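PDB 6IX1: 2S Albumin protein from Dolichos, which probably serves as a seed storage albumin and, having a four-bladed hemopexin-type propeller, may also bind small ligands as legume relatives do. Local coordinates for residues A[16-21]-A[25-30]; A[100-103]-A[108-111]. One frame throughout, in Å; residues are numbered along the deposited sequence.

Interaction 1: residues A[16-21]-A[25-30]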
ATOM      1  N   VAL A  16      -0.323 -10.489   3.639  1.00  5.00           N
ATOM      2  CA  VAL A  16      -0.131  -9.042   3.474  1.00  6.37           C
ATOM      3  C   VAL A  16       1.160  -8.662   4.224  1.00  5.82           C
ATOM      4  O   VAL A  16       1.503  -9.235   5.269  1.00  6.97           O
ATOM      5  CB  VAL A  16      -1.340  -8.207   3.958  1.00  6.26           C
ATOM      6  CG1 VAL A  16      -1.659  -8.430   5.461  1.00  7.32           C
ATOM      7  CG2 VAL A  16      -1.116  -6.718   3.712  1.00  5.79           C
ATOM      8  N   TYR A  17       1.896  -7.738   3.617  1.00  6.28           N
ATOM      9  CA  TYR A  17       3.038  -7.105   4.266  1.00  5.90           C
ATOM     10  C   TYR A  17       2.643  -5.716   4.763  1.00  6.31           C
ATOM     11  O   TYR A  17       2.082  -4.935   3.989  1.00  7.03           O
ATOM     12  CB  TYR A  17       4.201  -6.973   3.281  1.00  6.81           C
ATOM     13  CG  TYR A  17       4.840  -8.270   2.846  1.00  7.72           C
ATOM     14  CD1 TYR A  17       4.315  -8.949   1.786  1.00  8.50           C
ATOM     15  CD2 TYR A  17       5.918  -8.852   3.506  1.00  8.12           C
ATOM     16  CE1 TYR A  17       4.824 -10.152   1.343  1.00 10.01           C
ATOM     17  CE2 TYR A  17       6.460 -10.050   3.053  1.00 10.48           C
ATOM     18  CZ  TYR A  17       5.880 -10.734   1.984  1.00  9.68           C
ATOM     19  OH  TYR A  17       6.332 -11.939   1.511  1.00 11.90           O
ATOM     20  N   PHE A  18       2.901  -5.444   6.019  1.00  6.36           N
ATOM     21  CA  PHE A  18       2.675  -4.144   6.644  1.00  6.56           C
ATOM     22  C   PHE A  18       3.998  -3.556   7.078  1.00  6.23           C
ATOM     23  O   PHE A  18       4.732  -4.233   7.795  1.00  7.32           O
ATOM     24  CB  PHE A  18       1.776  -4.202   7.875  1.00  7.36           C
ATOM     25  CG  PHE A  18       0.348  -4.616   7.656  1.00  7.61           C
ATOM     26  CD1 PHE A  18      -0.416  -4.011   6.733  1.00  7.01           C
ATOM     27  CD2 PHE A  18      -0.264  -5.569   8.434  1.00  7.46           C
ATOM     28  CE1 PHE A  18      -1.739  -4.335   6.560  1.00  8.02           C
ATOM     29  CE2 PHE A  18      -1.596  -5.857   8.319  1.00  8.32           C
ATOM     30  CZ  PHE A  18      -2.345  -5.241   7.358  1.00  8.58           C
ATOM     31  N   PHE A  19       4.236  -2.307   6.664  1.00  7.42           N
ATOM     32  CA  PHE A  19       5.457  -1.569   7.057  1.00  6.99           C
ATOM     33  C   PHE A  19       5.126  -0.491   8.075  1.00  7.21           C
ATOM     34  O   PHE A  19       4.123   0.238   7.934  1.00  8.43           O
ATOM     35  CB  PHE A  19       6.113  -0.945   5.802  1.00  8.27           C
ATOM     36  CG  PHE A  19       6.499  -2.034   4.845  1.00  6.90           C
ATOM     37  CD1 PHE A  19       7.693  -2.694   4.965  1.00  7.17           C
ATOM     38  CD2 PHE A  19       5.623  -2.432   3.888  1.00  7.77           C
ATOM     39  CE1 PHE A  19       7.993  -3.769   4.142  1.00  7.26           C
ATOM     40  CE2 PHE A  19       5.935  -3.503   3.061  1.00  8.22           C
ATOM     41  CZ  PHE A  19       7.115  -4.159   3.201  1.00  8.30           C
ATOM     42  N   GLU A  20       5.942  -0.432   9.127  0.50  8.72           N
ATOM     43  CA  GLU A  20       5.796   0.484  10.267  0.50  9.51           C
ATOM     44  C   GLU A  20       7.199   1.006  10.551  0.50  9.40           C
ATOM     45  O   GLU A  20       8.040   0.283  11.090  0.50  9.89           O
ATOM     46  CB  GLU A  20       5.166  -0.229  11.445  0.50 10.25           C
ATOM     47  CG  GLU A  20       3.958  -1.031  11.032  0.50  9.44           C
ATOM     48  CD  GLU A  20       3.931  -2.450  11.597  0.50  9.36           C
ATOM     49  OE1 GLU A  20       3.194  -2.481  12.303  0.50  8.76           O
ATOM     50  OE2 GLU A  20       4.760  -3.424  11.303  0.50 12.04           O
ATOM     51  N   CYS A  21       7.442   2.233  10.123  1.00  9.34           N
ATOM     52  CA  CYS A  21       8.752   2.855  10.236  1.00 10.60           C
ATOM     53  C   CYS A  21       9.732   1.955   9.484  1.00  8.63           C
ATOM     54  O   CYS A  21       9.542   1.642   8.320  1.00 10.95           O
ATOM     55  CB  CYS A  21       9.140   3.193  11.671  1.00 12.65           C
ATOM     56  SG  CYS A  21       7.901   4.273  12.367  0.50 24.96           S
ATOM     57  N   VAL A  25       5.822  -6.546   9.373  1.00  6.84           N
ATOM     58  CA  VAL A  25       5.248  -7.870   9.663  1.00  8.33           C
ATOM     59  C   VAL A  25       4.664  -8.416   8.394  1.00  7.98           C
ATOM     60  O   VAL A  25       4.319  -7.677   7.443  1.00  8.39           O
ATOM     61  CB  VAL A  25       4.222  -7.911  10.797  1.00  9.37           C
ATOM     62  CG1 VAL A  25       4.887  -7.651  12.140  1.00 10.62           C
ATOM     63  CG2 VAL A  25       3.059  -7.036  10.516  1.00  9.14           C
ATOM     64  N   ARG A  26       4.548  -9.719   8.324  1.00  7.47           N
ATOM     65  CA  ARG A  26       3.795 -10.424   7.297  1.00  6.71           C
ATOM     66  C   ARG A  26       2.651 -11.115   8.037  1.00  6.78           C
ATOM     67  O   ARG A  26       2.904 -11.808   9.048  1.00  7.83           O
ATOM     68  CB  ARG A  26       4.664 -11.432   6.561  1.00  7.89           C
ATOM     69  CG  ARG A  26       3.885 -12.187   5.517  1.00  8.11           C
ATOM     70  CD  ARG A  26       4.871 -12.945   4.632  1.00  8.07           C
ATOM     71  NE  ARG A  26       5.779 -13.767   5.423  1.00  9.23           N
ATOM     72  CZ  ARG A  26       5.695 -15.026   5.749  1.00  8.43           C
ATOM     73  NH1 ARG A  26       4.894 -15.811   5.155  1.00  7.12           N
ATOM     74  NH2 ARG A  26       6.591 -15.430   6.598  1.00  7.03           N
ATOM     75  N   VAL A  27       1.413 -10.935   7.620  1.00  7.19           N
ATOM     76  CA  VAL A  27       0.212 -11.428   8.287  1.00  6.75           C
ATOM     77  C   VAL A  27      -0.597 -12.314   7.346  1.00  6.37           C
ATOM     78  O   VAL A  27      -0.721 -11.947   6.130  1.00  7.50           O
ATOM     79  CB  VAL A  27      -0.603 -10.183   8.770  1.00  6.79           C
ATOM     80  CG1 VAL A  27      -1.972 -10.604   9.310  1.00  8.05           C
ATOM     81  CG2 VAL A  27       0.132  -9.371   9.833  1.00  8.64           C
ATOM     82  N   TYR A  28      -1.148 -13.380   7.896  1.00  7.75           N
ATOM     83  CA  TYR A  28      -2.099 -14.269   7.227  1.00  6.16           C
ATOM     84  C   TYR A  28      -3.464 -13.769   7.654  1.00  7.45           C
ATOM     85  O   TYR A  28      -3.855 -13.931   8.829  1.00  8.98           O
ATOM     86  CB  TYR A  28      -1.816 -15.697   7.714  1.00  6.42           C
ATOM     87  CG  TYR A  28      -2.438 -16.818   6.921  1.00  9.96           C
ATOM     88  CD1 TYR A  28      -2.453 -16.797   5.553  1.00  8.10           C
ATOM     89  CD2 TYR A  28      -2.736 -18.030   7.562  1.00 11.65           C
ATOM     90  CE1 TYR A  28      -2.801 -17.906   4.819  1.00 10.42           C
ATOM     91  CE2 TYR A  28      -3.168 -19.107   6.828  1.00 12.72           C
ATOM     92  CZ  TYR A  28      -3.114 -19.090   5.460  1.00 10.84           C
ATOM     93  OH  TYR A  28      -3.539 -20.218   4.754  1.00 14.28           O
ATOM     94  N   TYR A  29      -4.190 -13.133   6.749  1.00  7.20           N
ATOM     95  CA  TYR A  29      -5.384 -12.316   7.139  1.00  7.73           C
ATOM     96  C   TYR A  29      -6.660 -13.039   6.741  1.00  7.40           C
ATOM     97  O   TYR A  29      -6.694 -13.874   5.852  1.00  7.58           O
ATOM     98  CB  TYR A  29      -5.313 -10.871   6.624  1.00  8.95           C
ATOM     99  CG  TYR A  29      -5.361 -10.718   5.160  1.00  7.69           C
ATOM    100  CD1 TYR A  29      -4.239 -10.867   4.377  1.00  8.51           C
ATOM    101  CD2 TYR A  29      -6.561 -10.316   4.584  1.00  8.28           C
ATOM    102  CE1 TYR A  29      -4.310 -10.677   3.018  1.00  7.67           C
ATOM    103  CE2 TYR A  29      -6.642 -10.207   3.219  1.00  8.26           C
ATOM    104  CZ  TYR A  29      -5.521 -10.385   2.423  1.00  8.06           C
ATOM    105  OH  TYR A  29      -5.704 -10.205   1.076  1.00  7.83           O
ATOM    106  N   THR A  30      -7.716 -12.544   7.371  1.00  7.31           N
ATOM    107  CA  THR A  30      -9.013 -13.237   7.349  1.00  8.71           C
ATOM    108  C   THR A  30     -10.088 -12.182   7.134  1.00  8.94           C
ATOM    109  O   THR A  30     -10.538 -11.523   8.057  1.00  9.19           O
ATOM    110  CB  THR A  30      -9.252 -14.055   8.611  1.00  9.34           C
ATOM    111  OG1 THR A  30      -9.232 -13.197   9.779  1.00  9.37           O
ATOM    112  CG2 THR A  30      -8.220 -15.158   8.705  1.00  9.79           C
TER

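Interaction 2: residues A[100-103]-A[108-111]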
ATOM      1  N   THR A 100      15.713   4.936  -7.446  1.00 10.06           N
ATOM      2  CA  THR A 100      15.781   6.226  -8.169  1.00  9.62           C
ATOM      3  C   THR A 100      14.672   7.129  -7.667  1.00  9.62           C
ATOM      4  O   THR A 100      13.919   6.725  -6.813  1.00 11.08           O
ATOM      5  CB  THR A 100      15.729   5.995  -9.685  1.00 10.73           C
ATOM      6  OG1 THR A 100      16.074   7.186 -10.362  1.00 11.99           O
ATOM      7  CG2 THR A 100      14.375   5.504 -10.140  1.00 10.65           C
ATOM      8  N   THR A 101      14.569   8.324  -8.236  1.00 10.32           N
ATOM      9  CA  THR A 101      13.460   9.206  -7.841  1.00  9.29           C
ATOM     10  C   THR A 101      12.141   8.723  -8.445  1.00  9.05           C
ATOM     11  O   THR A 101      12.139   8.091  -9.506  1.00  9.11           O
ATOM     12  CB  THR A 101      13.704  10.676  -8.159  1.00 10.77           C
ATOM     13  OG1 THR A 101      13.729  10.777  -9.583  1.00 11.87           O
ATOM     14  CG2 THR A 101      14.917  11.235  -7.453  1.00 11.32           C
ATOM     15  N   ILE A 102      11.043   9.128  -7.854  1.00  8.99           N
ATOM     16  CA  ILE A 102       9.704   8.792  -8.415  1.00  9.64           C
ATOM     17  C   ILE A 102       9.612   9.291  -9.850  1.00  9.31           C
ATOM     18  O   ILE A 102       9.083   8.628 -10.723  1.00  9.61           O
ATOM     19  CB  ILE A 102       8.592   9.354  -7.528  1.00  8.85           C
ATOM     20  CG1 ILE A 102       8.609   8.618  -6.190  1.00  8.55           C
ATOM     21  CG2 ILE A 102       7.229   9.321  -8.256  1.00 10.03           C
ATOM     22  CD1 ILE A 102       7.847   9.359  -5.130  1.00  9.02           C
ATOM     23  N   ALA A 103      10.052  10.522 -10.070  1.00  8.79           N
ATOM     24  CA  ALA A 103       9.929  11.145 -11.409  1.00  9.49           C
ATOM     25  C   ALA A 103      10.791  10.425 -12.413  1.00  8.57           C
ATOM     26  O   ALA A 103      10.404  10.435 -13.615  1.00 11.60           O
ATOM     27  CB  ALA A 103      10.309  12.582 -11.315  1.00 11.07           C
ATOM     28  N   VAL A 108       5.832  10.150 -16.229  1.00  9.88           N
ATOM     29  CA  VAL A 108       4.525  10.836 -16.331  1.00 11.27           C
ATOM     30  C   VAL A 108       4.192  11.551 -15.033  1.00 10.06           C
ATOM     31  O   VAL A 108       3.317  12.438 -15.027  1.00  9.82           O
ATOM     32  CB  VAL A 108       3.372   9.884 -16.651  1.00 12.83           C
ATOM     33  CG1 VAL A 108       3.480   9.372 -18.069  1.00 19.32           C
ATOM     34  CG2 VAL A 108       3.153   8.809 -15.610  1.00 13.20           C
ATOM     35  N   LEU A 109       4.845  11.159 -13.956  1.00  8.73           N
ATOM     36  CA  LEU A 109       4.585  11.757 -12.624  1.00  7.67           C
ATOM     37  C   LEU A 109       5.506  12.957 -12.362  1.00  7.03           C
ATOM     38  O   LEU A 109       5.300  13.629 -11.362  1.00  7.18           O
ATOM     39  CB  LEU A 109       4.722  10.680 -11.503  1.00  8.05           C
ATOM     40  CG  LEU A 109       3.781   9.479 -11.601  1.00  7.75           C
ATOM     41  CD1 LEU A 109       3.956   8.579 -10.358  1.00  8.26           C
ATOM     42  CD2 LEU A 109       2.377   9.891 -11.773  1.00  8.72           C
ATOM     43  N   LYS A 110       6.514  13.161 -13.195  1.00  7.33           N
ATOM     44  CA  LYS A 110       7.358  14.348 -12.989  1.00  7.82           C
ATOM     45  C   LYS A 110       6.479  15.593 -13.025  1.00  7.31           C
ATOM     46  O   LYS A 110       5.512  15.667 -13.839  1.00  8.00           O
ATOM     47  CB  LYS A 110       8.418  14.456 -14.085  1.00  9.50           C
ATOM     48  CG  LYS A 110       9.497  15.498 -13.828  1.00  9.47           C
ATOM     49  CD  LYS A 110      10.367  15.770 -15.060  1.00 14.49           C
ATOM     50  CE  LYS A 110      11.417  16.801 -14.676  1.00 15.98           C
ATOM     51  NZ  LYS A 110      12.196  17.302 -15.826  1.00 20.23           N
ATOM     52  N   ASN A 111       6.746  16.529 -12.132  1.00  7.24           N
ATOM     53  CA  ASN A 111       6.008  17.789 -12.029  1.00  8.29           C
ATOM     54  C   ASN A 111       4.620  17.656 -11.460  1.00  6.74           C
ATOM     55  O   ASN A 111       3.986  18.713 -11.353  1.00  8.15           O
ATOM     56  CB  ASN A 111       6.020  18.557 -13.340  1.00  8.83           C
ATOM     57  CG  ASN A 111       7.424  18.803 -13.856  1.00  8.75           C
ATOM     58  OD1 ASN A 111       8.322  19.151 -13.093  1.00 12.28           O
ATOM     59  ND2 ASN A 111       7.629  18.519 -15.128  1.00 10.95           N
TER

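Interaction 1: residues A[16-21]-A[25-30]
Y17 and R26 lie alongside each other and point the same way, the arginine's aliphatic chain running over one face of the tyrosine ring. R26 CG sits 4.1 Å above the plane, displaced toward the rim, and R26 CD continues outward to within 3.6 Å of Y17 CZ. This course starts with R26 CG anti to its backbone N (chi1 179°) and ends with a bend at chi3, which leaves the guanidinium plane tilted 40° from the ring. On the opposite face of the sheet, V16, F18, V25 and V27 pack together. V16 CG1 reaches V27 CB at 3.9 Å and also lies over the rim of the F18 ring, while V25 CG2 meets that ring at its edge. V16 CG1 also touches Y29 CD1 at 3.7 Å, the two side chains crossing at about a right angle. Between the two faces runs an antiparallel ladder. V16 and V27 exchange two N-H...O bonds, each 2.9 Å between N of one and O of the other, and F18 and V25 form a second hydrogen-bonded pair; Y17 and R26 form the non-hydrogen-bonded pair between them. Were Y17 replaced by an alanine, the methylenes of R26 would probably lose their aromatic cover and the F8 ring its stacking partner. E15, by a salt bridge, and T40, by a hydrogen bond, hold the guanidinium. The hairpin forms the middle of a four-stranded antiparallel propeller blade, flanked by strands 6-9 and 37-44; the Y17 ring also meets that of Y86, while F18 meets W216, just after helix 212-215, edge-to-face and Y29 meets F175 of strand 173-176 likewise.

Interaction 2: residues A[100-103]-A[108-111]
Between I102 and L109, and between A103 and K110, no ring, amide or other flat group takes part, so there is no face or edge to speak of: the contact is made by aliphatic carbons. The deeper touch is methyl to methyl, I102 CG2 lying 4.0 Å from L109 CD1 as the two branched side chains cross obliquely. The isoleucine offers this branch because CG2 stands opposite its backbone N, while its CG1 arm (chi1 -67°) takes another direction. Nearer the surface, A103 CB rests 3.8 Å from K110 CB and equally close to K110 CA. The small methyl lets the backbones come together, with A103 CA and K110 CA 4.4 Å apart; beyond CG the lysine chain runs out fully extended, away from the helix. No hydrogen bond crosses between the segments. In the hemopexin propeller a short helix follows the outermost strand of a blade, and here helix 102-105 follows strand 98-101, and the 3-10 segment that includes 108-109 lies in the connection leading on to strand 120-123 of the next blade. T101 holds the N-cap position, its side chain capping a backbone N just past A103 and its OG1 also hydrogen-bonding to E104 OE2. I102 reaches I118 further along the connection, K110 touches E115, and L109 packs against F114 and against L148 of strand 148-149, in the following blade's sheet.

In the fold
Interaction 1 comes first along the chain and is complete before interaction 2 begins. Their centres lie about 27 Å apart on opposite sides of the chain's centre, and their nearest atoms are about 15 Å apart, so they do not touch and share no sheet. Residues 16-21 and 25-30 form the central hairpin of the first antiparallel sheet, the centre of this contact lying about 11 Å from that of the chain. The second contact, centred about 18 Å out, lies where the sheet ending in strand 98-101 hands the chain on to the sheet beginning at 120-123. Together they illustrate two levels of propeller construction: strand pairing within a blade, and apolar packing in a connection between blades.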